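Local atomic coordinates of transmembrane oligosaccharyl transferase (Archaeoglobus fulgidus, PDB entry 3WAJ), a protein that belongs to the STT3/AglB family of oligosaccharyl transferases, membrane proteins that join an N-terminal helical region to a C-terminal globular part. Residues 52-64 with 520-532. Numbering follows the deposited sequence.
Sequences YRLIENTIHNFPH and YDEYYLQLYPTPQ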
ATOM      1  N   TYR A  52      -8.938  -9.764  -0.849  1.00 27.21           N
ATOM      2  CA  TYR A  52      -9.907 -10.301  -1.781  1.00 32.13           C
ATOM      3  C   TYR A  52      -9.368 -11.572  -2.434  1.00 35.37           C
ATOM      4  O   TYR A  52     -10.050 -12.601  -2.455  1.00 34.01           O
ATOM      5  CB  TYR A  52     -10.220  -9.209  -2.803  1.00 29.66           C
ATOM      6  CG  TYR A  52     -11.008  -9.593  -4.028  1.00 35.09           C
ATOM      7  CD1 TYR A  52     -10.525  -9.269  -5.301  1.00 36.18           C
ATOM      8  CD2 TYR A  52     -12.242 -10.235  -3.934  1.00 33.13           C
ATOM      9  CE1 TYR A  52     -11.233  -9.569  -6.448  1.00 27.41           C
ATOM     10  CE2 TYR A  52     -12.968 -10.556  -5.101  1.00 34.15           C
ATOM     11  CZ  TYR A  52     -12.448 -10.207  -6.347  1.00 35.07           C
ATOM     12  OH  TYR A  52     -13.129 -10.498  -7.502  1.00 43.57           O
ATOM     13  N   ARG A  53      -8.139 -11.498  -2.945  1.00 29.87           N
ATOM     14  CA  ARG A  53      -7.482 -12.645  -3.561  1.00 30.78           C
ATOM     15  C   ARG A  53      -7.423 -13.813  -2.564  1.00 34.07           C
ATOM     16  O   ARG A  53      -7.733 -14.957  -2.913  1.00 35.76           O
ATOM     17  CB  ARG A  53      -6.076 -12.249  -4.059  1.00 31.06           C
ATOM     18  CG  ARG A  53      -5.215 -13.379  -4.661  1.00 27.29           C
ATOM     19  CD  ARG A  53      -4.551 -14.300  -3.582  1.00 22.36           C
ATOM     20  NE  ARG A  53      -3.701 -15.301  -4.223  1.00 27.84           N
ATOM     21  CZ  ARG A  53      -4.170 -16.361  -4.878  1.00 31.40           C
ATOM     22  NH1 ARG A  53      -5.476 -16.577  -4.938  1.00 31.99           N
ATOM     23  NH2 ARG A  53      -3.334 -17.208  -5.456  1.00 28.77           N
ATOM     24  N   LEU A  54      -7.017 -13.516  -1.335  1.00 34.42           N
ATOM     25  CA  LEU A  54      -6.894 -14.546  -0.311  1.00 37.69           C
ATOM     26  C   LEU A  54      -8.258 -15.125   0.095  1.00 39.56           C
ATOM     27  O   LEU A  54      -8.405 -16.338   0.218  1.00 36.76           O
ATOM     28  CB  LEU A  54      -6.161 -14.015   0.918  1.00 29.36           C
ATOM     29  CG  LEU A  54      -4.694 -13.640   0.749  1.00 29.05           C
ATOM     30  CD1 LEU A  54      -4.117 -13.138   2.111  1.00 19.60           C
ATOM     31  CD2 LEU A  54      -3.908 -14.829   0.223  1.00 25.99           C
ATOM     32  N   ILE A  55      -9.246 -14.258   0.307  1.00 39.30           N
ATOM     33  CA  ILE A  55     -10.555 -14.699   0.782  1.00 38.76           C
ATOM     34  C   ILE A  55     -11.245 -15.626  -0.250  1.00 39.74           C
ATOM     35  O   ILE A  55     -11.805 -16.654   0.097  1.00 42.85           O
ATOM     36  CB  ILE A  55     -11.436 -13.489   1.175  1.00 33.37           C
ATOM     37  CG1 ILE A  55     -10.925 -12.882   2.482  1.00 31.95           C
ATOM     38  CG2 ILE A  55     -12.909 -13.890   1.320  1.00 31.43           C
ATOM     39  CD1 ILE A  55     -11.478 -11.492   2.800  1.00 30.51           C
ATOM     40  N   GLU A  56     -11.173 -15.250  -1.517  1.00 40.28           N
ATOM     41  CA  GLU A  56     -11.662 -16.062  -2.623  1.00 45.43           C
ATOM     42  C   GLU A  56     -11.019 -17.454  -2.616  1.00 49.73           C
ATOM     43  O   GLU A  56     -11.695 -18.473  -2.756  1.00 53.31           O
ATOM     44  CB  GLU A  56     -11.317 -15.346  -3.930  1.00 43.38           C
ATOM     45  CG  GLU A  56     -12.149 -15.725  -5.150  1.00 53.32           C
ATOM     46  CD  GLU A  56     -12.136 -14.627  -6.213  1.00 63.85           C
ATOM     47  OE1 GLU A  56     -11.456 -13.604  -6.005  1.00 72.47           O
ATOM     48  OE2 GLU A  56     -12.806 -14.770  -7.251  1.00 69.54           O
ATOM     49  N   ASN A  57      -9.704 -17.490  -2.461  1.00 44.86           N
ATOM     50  CA  ASN A  57      -8.982 -18.751  -2.417  1.00 42.42           C
ATOM     51  C   ASN A  57      -9.333 -19.556  -1.156  1.00 47.83           C
ATOM     52  O   ASN A  57      -9.465 -20.779  -1.194  1.00 53.00           O
ATOM     53  CB  ASN A  57      -7.471 -18.492  -2.489  1.00 35.52           C
ATOM     54  CG  ASN A  57      -6.672 -19.757  -2.438  1.00 39.08           C
ATOM     55  OD1 ASN A  57      -6.621 -20.419  -1.402  1.00 44.36           O
ATOM     56  ND2 ASN A  57      -6.033 -20.110  -3.554  1.00 38.64           N
ATOM     57  N   THR A  58      -9.478 -18.860  -0.038  1.00 43.62           N
ATOM     58  CA  THR A  58      -9.817 -19.505   1.219  1.00 43.83           C
ATOM     59  C   THR A  58     -11.242 -20.052   1.184  1.00 47.45           C
ATOM     60  O   THR A  58     -11.504 -21.147   1.680  1.00 43.65           O
ATOM     61  CB  THR A  58      -9.686 -18.531   2.376  1.00 41.36           C
ATOM     62  OG1 THR A  58      -8.360 -17.982   2.381  1.00 39.90           O
ATOM     63  CG2 THR A  58      -9.967 -19.241   3.700  1.00 36.35           C
ATOM     64  N   ILE A  59     -12.161 -19.288   0.595  1.00 44.60           N
ATOM     65  CA  ILE A  59     -13.530 -19.759   0.481  1.00 49.80           C
ATOM     66  C   ILE A  59     -13.526 -21.091  -0.268  1.00 54.06           C
ATOM     67  O   ILE A  59     -14.092 -22.076   0.202  1.00 53.26           O
ATOM     68  CB  ILE A  59     -14.458 -18.744  -0.211  1.00 45.80           C
ATOM     69  CG1 ILE A  59     -14.815 -17.581   0.737  1.00 44.12           C
ATOM     70  CG2 ILE A  59     -15.733 -19.431  -0.658  1.00 41.15           C
ATOM     71  CD1 ILE A  59     -15.692 -16.467   0.078  1.00 44.51           C
ATOM     72  N   HIS A  60     -12.843 -21.120  -1.408  1.00 53.19           N
ATOM     73  CA  HIS A  60     -12.742 -22.326  -2.219  1.00 46.04           C
ATOM     74  C   HIS A  60     -12.173 -23.532  -1.460  1.00 50.02           C
ATOM     75  O   HIS A  60     -12.653 -24.651  -1.632  1.00 48.69           O
ATOM     76  CB  HIS A  60     -11.897 -22.060  -3.457  1.00 42.10           C
ATOM     77  CG  HIS A  60     -11.863 -23.211  -4.415  1.00 46.62           C
ATOM     78  ND1 HIS A  60     -12.834 -23.411  -5.371  1.00 48.62           N
ATOM     79  CD2 HIS A  60     -10.974 -24.223  -4.558  1.00 46.23           C
ATOM     80  CE1 HIS A  60     -12.540 -24.494  -6.071  1.00 51.84           C
ATOM     81  NE2 HIS A  60     -11.419 -25.007  -5.594  1.00 49.67           N
ATOM     82  N   ASN A  61     -11.149 -23.303  -0.642  1.00 46.15           N
ATOM     83  CA  ASN A  61     -10.472 -24.380   0.077  1.00 41.63           C
ATOM     84  C   ASN A  61     -10.896 -24.476   1.558  1.00 47.03           C
ATOM     85  O   ASN A  61     -10.152 -24.989   2.408  1.00 51.26           O
ATOM     86  CB  ASN A  61      -8.953 -24.205  -0.018  1.00 42.72           C
ATOM     87  CG  ASN A  61      -8.454 -24.180  -1.449  1.00 48.98           C
ATOM     88  OD1 ASN A  61      -8.502 -25.197  -2.152  1.00 51.58           O
ATOM     89  ND2 ASN A  61      -7.945 -23.022  -1.883  1.00 47.19           N
ATOM     90  N   PHE A  62     -12.095 -23.988   1.859  1.00 44.18           N
ATOM     91  CA  PHE A  62     -12.538 -23.821   3.239  1.00 48.11           C
ATOM     92  C   PHE A  62     -12.561 -25.140   4.043  1.00 56.51           C
ATOM     93  O   PHE A  62     -13.038 -26.177   3.561  1.00 54.17           O
ATOM     94  CB  PHE A  62     -13.908 -23.116   3.279  1.00 48.54           C
ATOM     95  CG  PHE A  62     -14.168 -22.386   4.570  1.00 59.04           C
ATOM     96  CD1 PHE A  62     -14.946 -22.961   5.569  1.00 61.21           C
ATOM     97  CD2 PHE A  62     -13.611 -21.131   4.797  1.00 60.55           C
ATOM     98  CE1 PHE A  62     -15.177 -22.290   6.763  1.00 61.84           C
ATOM     99  CE2 PHE A  62     -13.838 -20.451   5.995  1.00 59.86           C
ATOM    100  CZ  PHE A  62     -14.619 -21.034   6.976  1.00 61.11           C
ATOM    101  N   PRO A  63     -12.067 -25.097   5.293  1.00 60.59           N
ATOM    102  CA  PRO A  63     -11.579 -23.896   5.975  1.00 61.44           C
ATOM    103  C   PRO A  63     -10.063 -23.742   5.932  1.00 57.70           C
ATOM    104  O   PRO A  63      -9.489 -23.209   6.888  1.00 55.88           O
ATOM    105  CB  PRO A  63     -11.979 -24.168   7.420  1.00 60.51           C
ATOM    106  CG  PRO A  63     -11.689 -25.653   7.555  1.00 58.30           C
ATOM    107  CD  PRO A  63     -12.082 -26.258   6.208  1.00 60.26           C
ATOM    108  N   HIS A  64      -9.410 -24.202   4.874  1.00 50.55           N
ATOM    109  CA  HIS A  64      -7.964 -24.033   4.811  1.00 53.54           C
ATOM    110  C   HIS A  64      -7.608 -22.738   4.087  1.00 47.41           C
ATOM    111  O   HIS A  64      -8.405 -22.228   3.303  1.00 45.79           O
ATOM    112  CB  HIS A  64      -7.307 -25.237   4.141  1.00 62.10           C
ATOM    113  CG  HIS A  64      -7.690 -26.548   4.756  1.00 71.17           C
ATOM    114  ND1 HIS A  64      -7.017 -27.090   5.830  1.00 72.47           N
ATOM    115  CD2 HIS A  64      -8.679 -27.420   4.447  1.00 69.41           C
ATOM    116  CE1 HIS A  64      -7.577 -28.244   6.154  1.00 71.28           C
ATOM    117  NE2 HIS A  64      -8.585 -28.466   5.331  1.00 70.47           N
ATOM    118  N   TYR A 520      -4.811 -20.293 -15.346  1.00 30.65           N
ATOM    119  CA  TYR A 520      -4.669 -19.226 -14.361  1.00 30.04           C
ATOM    120  C   TYR A 520      -5.870 -19.212 -13.414  1.00 34.90           C
ATOM    121  O   TYR A 520      -5.693 -19.110 -12.201  1.00 36.41           O
ATOM    122  CB  TYR A 520      -4.453 -17.866 -15.054  1.00 31.92           C
ATOM    123  CG  TYR A 520      -3.075 -17.762 -15.667  1.00 30.22           C
ATOM    124  CD1 TYR A 520      -1.945 -17.701 -14.857  1.00 32.61           C
ATOM    125  CD2 TYR A 520      -2.896 -17.746 -17.041  1.00 26.64           C
ATOM    126  CE1 TYR A 520      -0.671 -17.615 -15.396  1.00 30.13           C
ATOM    127  CE2 TYR A 520      -1.614 -17.663 -17.602  1.00 27.93           C
ATOM    128  CZ  TYR A 520      -0.515 -17.603 -16.768  1.00 32.45           C
ATOM    129  OH  TYR A 520       0.752 -17.525 -17.299  1.00 34.41           O
ATOM    130  N   ASP A 521      -7.084 -19.352 -13.952  1.00 33.02           N
ATOM    131  CA  ASP A 521      -8.279 -19.385 -13.096  1.00 30.35           C
ATOM    132  C   ASP A 521      -8.326 -20.567 -12.134  1.00 35.77           C
ATOM    133  O   ASP A 521      -8.664 -20.385 -10.964  1.00 42.05           O
ATOM    134  CB  ASP A 521      -9.571 -19.264 -13.919  1.00 26.94           C
ATOM    135  CG  ASP A 521      -9.779 -17.851 -14.494  1.00 39.15           C
ATOM    136  OD1 ASP A 521     -10.776 -17.647 -15.211  1.00 44.52           O
ATOM    137  OD2 ASP A 521      -8.966 -16.947 -14.225  1.00 41.65           O
ATOM    138  N   GLU A 522      -7.974 -21.768 -12.596  1.00 39.12           N
ATOM    139  CA  GLU A 522      -7.896 -22.927 -11.678  1.00 38.17           C
ATOM    140  C   GLU A 522      -6.835 -22.711 -10.616  1.00 34.70           C
ATOM    141  O   GLU A 522      -7.065 -22.946  -9.430  1.00 38.67           O
ATOM    142  CB  GLU A 522      -7.483 -24.211 -12.403  1.00 43.51           C
ATOM    143  CG  GLU A 522      -8.286 -24.611 -13.597  1.00 59.60           C
ATOM    144  CD  GLU A 522      -7.519 -25.584 -14.463  1.00 63.54           C
ATOM    145  OE1 GLU A 522      -6.270 -25.527 -14.432  1.00 66.81           O
ATOM    146  OE2 GLU A 522      -8.152 -26.406 -15.155  1.00 63.51           O
ATOM    147  N   TYR A 523      -5.648 -22.303 -11.067  1.00 32.09           N
ATOM    148  CA  TYR A 523      -4.471 -22.249 -10.201  1.00 36.45           C
ATOM    149  C   TYR A 523      -4.679 -21.202  -9.110  1.00 37.88           C
ATOM    150  O   TYR A 523      -4.323 -21.414  -7.954  1.00 38.39           O
ATOM    151  CB  TYR A 523      -3.197 -21.966 -11.026  1.00 34.56           C
ATOM    152  CG  TYR A 523      -1.921 -22.225 -10.263  1.00 32.54           C
ATOM    153  CD1 TYR A 523      -0.924 -21.274 -10.214  1.00 28.76           C
ATOM    154  CD2 TYR A 523      -1.727 -23.419  -9.570  1.00 31.40           C
ATOM    155  CE1 TYR A 523       0.256 -21.503  -9.518  1.00 28.18           C
ATOM    156  CE2 TYR A 523      -0.565 -23.656  -8.857  1.00 26.93           C
ATOM    157  CZ  TYR A 523       0.427 -22.696  -8.841  1.00 33.38           C
ATOM    158  OH  TYR A 523       1.595 -22.909  -8.137  1.00 36.30           O
ATOM    159  N   TYR A 524      -5.294 -20.088  -9.495  1.00 39.48           N
ATOM    160  CA  TYR A 524      -5.687 -19.020  -8.580  1.00 36.40           C
ATOM    161  C   TYR A 524      -6.398 -19.555  -7.336  1.00 36.11           C
ATOM    162  O   TYR A 524      -6.252 -18.993  -6.247  1.00 28.52           O
ATOM    163  CB  TYR A 524      -6.620 -18.068  -9.338  1.00 40.09           C
ATOM    164  CG  TYR A 524      -6.880 -16.732  -8.686  1.00 35.11           C
ATOM    165  CD1 TYR A 524      -8.058 -16.503  -7.985  1.00 31.27           C
ATOM    166  CD2 TYR A 524      -5.953 -15.697  -8.782  1.00 29.97           C
ATOM    167  CE1 TYR A 524      -8.314 -15.289  -7.397  1.00 33.09           C
ATOM    168  CE2 TYR A 524      -6.195 -14.466  -8.185  1.00 28.80           C
ATOM    169  CZ  TYR A 524      -7.384 -14.270  -7.497  1.00 34.15           C
ATOM    170  OH  TYR A 524      -7.662 -13.060  -6.901  1.00 29.11           O
ATOM    171  N   LEU A 525      -7.151 -20.648  -7.494  1.00 27.52           N
ATOM    172  CA  LEU A 525      -7.968 -21.157  -6.392  1.00 32.01           C
ATOM    173  C   LEU A 525      -7.351 -22.335  -5.637  1.00 40.40           C
ATOM    174  O   LEU A 525      -7.948 -22.855  -4.699  1.00 44.16           O
ATOM    175  CB  LEU A 525      -9.368 -21.492  -6.883  1.00 33.99           C
ATOM    176  CG  LEU A 525     -10.046 -20.287  -7.539  1.00 36.72           C
ATOM    177  CD1 LEU A 525     -11.326 -20.702  -8.225  1.00 28.78           C
ATOM    178  CD2 LEU A 525     -10.337 -19.205  -6.488  1.00 28.86           C
ATOM    179  N   GLN A 526      -6.145 -22.740  -6.025  1.00 36.19           N
ATOM    180  CA  GLN A 526      -5.502 -23.898  -5.405  1.00 30.64           C
ATOM    181  C   GLN A 526      -4.838 -23.594  -4.073  1.00 35.56           C
ATOM    182  O   GLN A 526      -4.281 -22.502  -3.847  1.00 35.78           O
ATOM    183  CB  GLN A 526      -4.442 -24.504  -6.329  1.00 35.81           C
ATOM    184  CG  GLN A 526      -4.998 -25.114  -7.576  1.00 43.52           C
ATOM    185  CD  GLN A 526      -5.967 -26.224  -7.269  1.00 48.44           C
ATOM    186  OE1 GLN A 526      -7.145 -26.140  -7.612  1.00 57.02           O
ATOM    187  NE2 GLN A 526      -5.480 -27.276  -6.621  1.00 47.01           N
ATOM    188  N   LEU A 527      -4.851 -24.606  -3.216  1.00 33.83           N
ATOM    189  CA  LEU A 527      -4.255 -24.509  -1.907  1.00 39.15           C
ATOM    190  C   LEU A 527      -2.772 -24.810  -2.013  1.00 41.20           C
ATOM    191  O   LEU A 527      -2.345 -25.931  -1.765  1.00 51.03           O
ATOM    192  CB  LEU A 527      -4.936 -25.499  -0.962  1.00 37.88           C
ATOM    193  CG  LEU A 527      -4.493 -25.386   0.492  1.00 44.71           C
ATOM    194  CD1 LEU A 527      -4.890 -24.014   1.043  1.00 41.48           C
ATOM    195  CD2 LEU A 527      -5.101 -26.510   1.308  1.00 36.08           C
ATOM    196  N   TYR A 528      -1.985 -23.811  -2.388  1.00 44.15           N
ATOM    197  CA  TYR A 528      -0.546 -24.004  -2.532  1.00 46.35           C
ATOM    198  C   TYR A 528       0.053 -24.444  -1.207  1.00 49.57           C
ATOM    199  O   TYR A 528      -0.387 -24.011  -0.144  1.00 45.30           O
ATOM    200  CB  TYR A 528       0.137 -22.715  -3.010  1.00 35.62           C
ATOM    201  CG  TYR A 528      -0.730 -21.915  -3.938  1.00 36.02           C
ATOM    202  CD1 TYR A 528      -0.891 -22.291  -5.260  1.00 36.56           C
ATOM    203  CD2 TYR A 528      -1.401 -20.783  -3.487  1.00 33.52           C
ATOM    204  CE1 TYR A 528      -1.700 -21.565  -6.111  1.00 40.73           C
ATOM    205  CE2 TYR A 528      -2.203 -20.047  -4.326  1.00 33.20           C
ATOM    206  CZ  TYR A 528      -2.353 -20.443  -5.640  1.00 38.38           C
ATOM    207  OH  TYR A 528      -3.156 -19.720  -6.487  1.00 34.70           O
ATOM    208  N   PRO A 529       1.057 -25.327  -1.270  1.00 56.91           N
ATOM    209  CA  PRO A 529       1.793 -25.776  -0.082  1.00 52.15           C
ATOM    210  C   PRO A 529       2.842 -24.741   0.308  1.00 45.77           C
ATOM    211  O   PRO A 529       3.394 -24.068  -0.561  1.00 47.16           O
ATOM    212  CB  PRO A 529       2.477 -27.062  -0.571  1.00 49.85           C
ATOM    213  CG  PRO A 529       2.702 -26.823  -2.009  1.00 56.61           C
ATOM    214  CD  PRO A 529       1.519 -26.003  -2.495  1.00 58.68           C
ATOM    215  N   THR A 530       3.117 -24.611   1.597  1.00 48.57           N
ATOM    216  CA  THR A 530       4.131 -23.663   2.061  1.00 46.20           C
ATOM    217  C   THR A 530       5.531 -24.249   1.920  1.00 50.49           C
ATOM    218  O   THR A 530       5.828 -25.295   2.494  1.00 63.22           O
ATOM    219  CB  THR A 530       3.892 -23.248   3.517  1.00 37.74           C
ATOM    220  OG1 THR A 530       2.552 -22.751   3.651  1.00 39.23           O
ATOM    221  CG2 THR A 530       4.898 -22.172   3.931  1.00 32.17           C
ATOM    222  N   PRO A 531       6.393 -23.579   1.137  1.00 47.69           N
ATOM    223  CA  PRO A 531       7.766 -24.037   0.864  1.00 38.70           C
ATOM    224  C   PRO A 531       8.773 -23.503   1.870  1.00 43.32           C
ATOM    225  O   PRO A 531       8.519 -22.489   2.533  1.00 49.09           O
ATOM    226  CB  PRO A 531       8.059 -23.422  -0.506  1.00 42.03           C
ATOM    227  CG  PRO A 531       7.254 -22.138  -0.526  1.00 43.14           C
ATOM    228  CD  PRO A 531       6.004 -22.434   0.279  1.00 47.30           C
ATOM    229  N   GLN A 532       9.912 -24.174   1.965  1.00 45.01           N
ATOM    230  CA  GLN A 532      10.948 -23.824   2.933  1.00 45.54           C
ATOM    231  C   GLN A 532      11.686 -22.557   2.551  1.00 49.15           C
ATOM    232  O   GLN A 532      12.207 -21.839   3.414  1.00 49.44           O
ATOM    233  CB  GLN A 532      11.933 -24.979   3.096  1.00 52.76           C
ATOM    234  CG  GLN A 532      11.347 -26.176   3.836  1.00 66.33           C
ATOM    235  CD  GLN A 532      10.641 -25.769   5.126  1.00 78.00           C
ATOM    236  OE1 GLN A 532      11.286 -25.403   6.119  1.00 78.43           O
ATOM    237  NE2 GLN A 532       9.305 -25.813   5.111  1.00 83.00           N
TER
HETATM  238  O   HOH W   1     -10.404 -12.358  -8.615  1.00 43.20           O
HETATM  239  O   HOH W   2      -6.717 -27.235  -3.618  1.00 45.34           O
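The carbonyl oxygen of Y524 is gripped by two side chains of helix 47-60. R53 NH1 meets Y524 O at 2.9 Å, nearly straight and in the carbonyl plane, while N57 ND2 donates to the same oxygen from a tilted position. With CG anti to the backbone N (chi1 180°), the N57 amide is carried across to the other segment, and its second N-H reaches Q526 O at 3.0 Å; one primary amide thus serves two carbonyls, two residues apart. One turn on, N61 does similar work, ND2 lying 2.8 Å from L525 O, and a water links its OD1 to the backbone N of L527.

R53 suits its place because its guanidinium is both flat and charged. A bend in the chain at chi2 (-78°) lays the guanidinium over one face of the Y524 ring, planes 26° apart, in a cation-pi stack. At its edge NH2 donates to Y528 OH (2.7 Å), which in turn donates to Y523 O, while E558 and D69 form salt bridges with NE. E56 OE1 approaches the edge of the same Y524 ring, near its plane, where the C-H groups carry partial positive charge.

Beside these bonds L525 CB makes a CH-pi contact over one face of the H60 ring, 4.0 Å from its centroid, and L527 CD2 touches H64 CB. The contact therefore joins helix 47-60 of the STT3 N-terminal region to the AglB core region largely through side-chain N-H groups given to main-chain carbonyls, and the buried arginine's charge is probably balanced by the two acids and further favoured by the pi face of Y524.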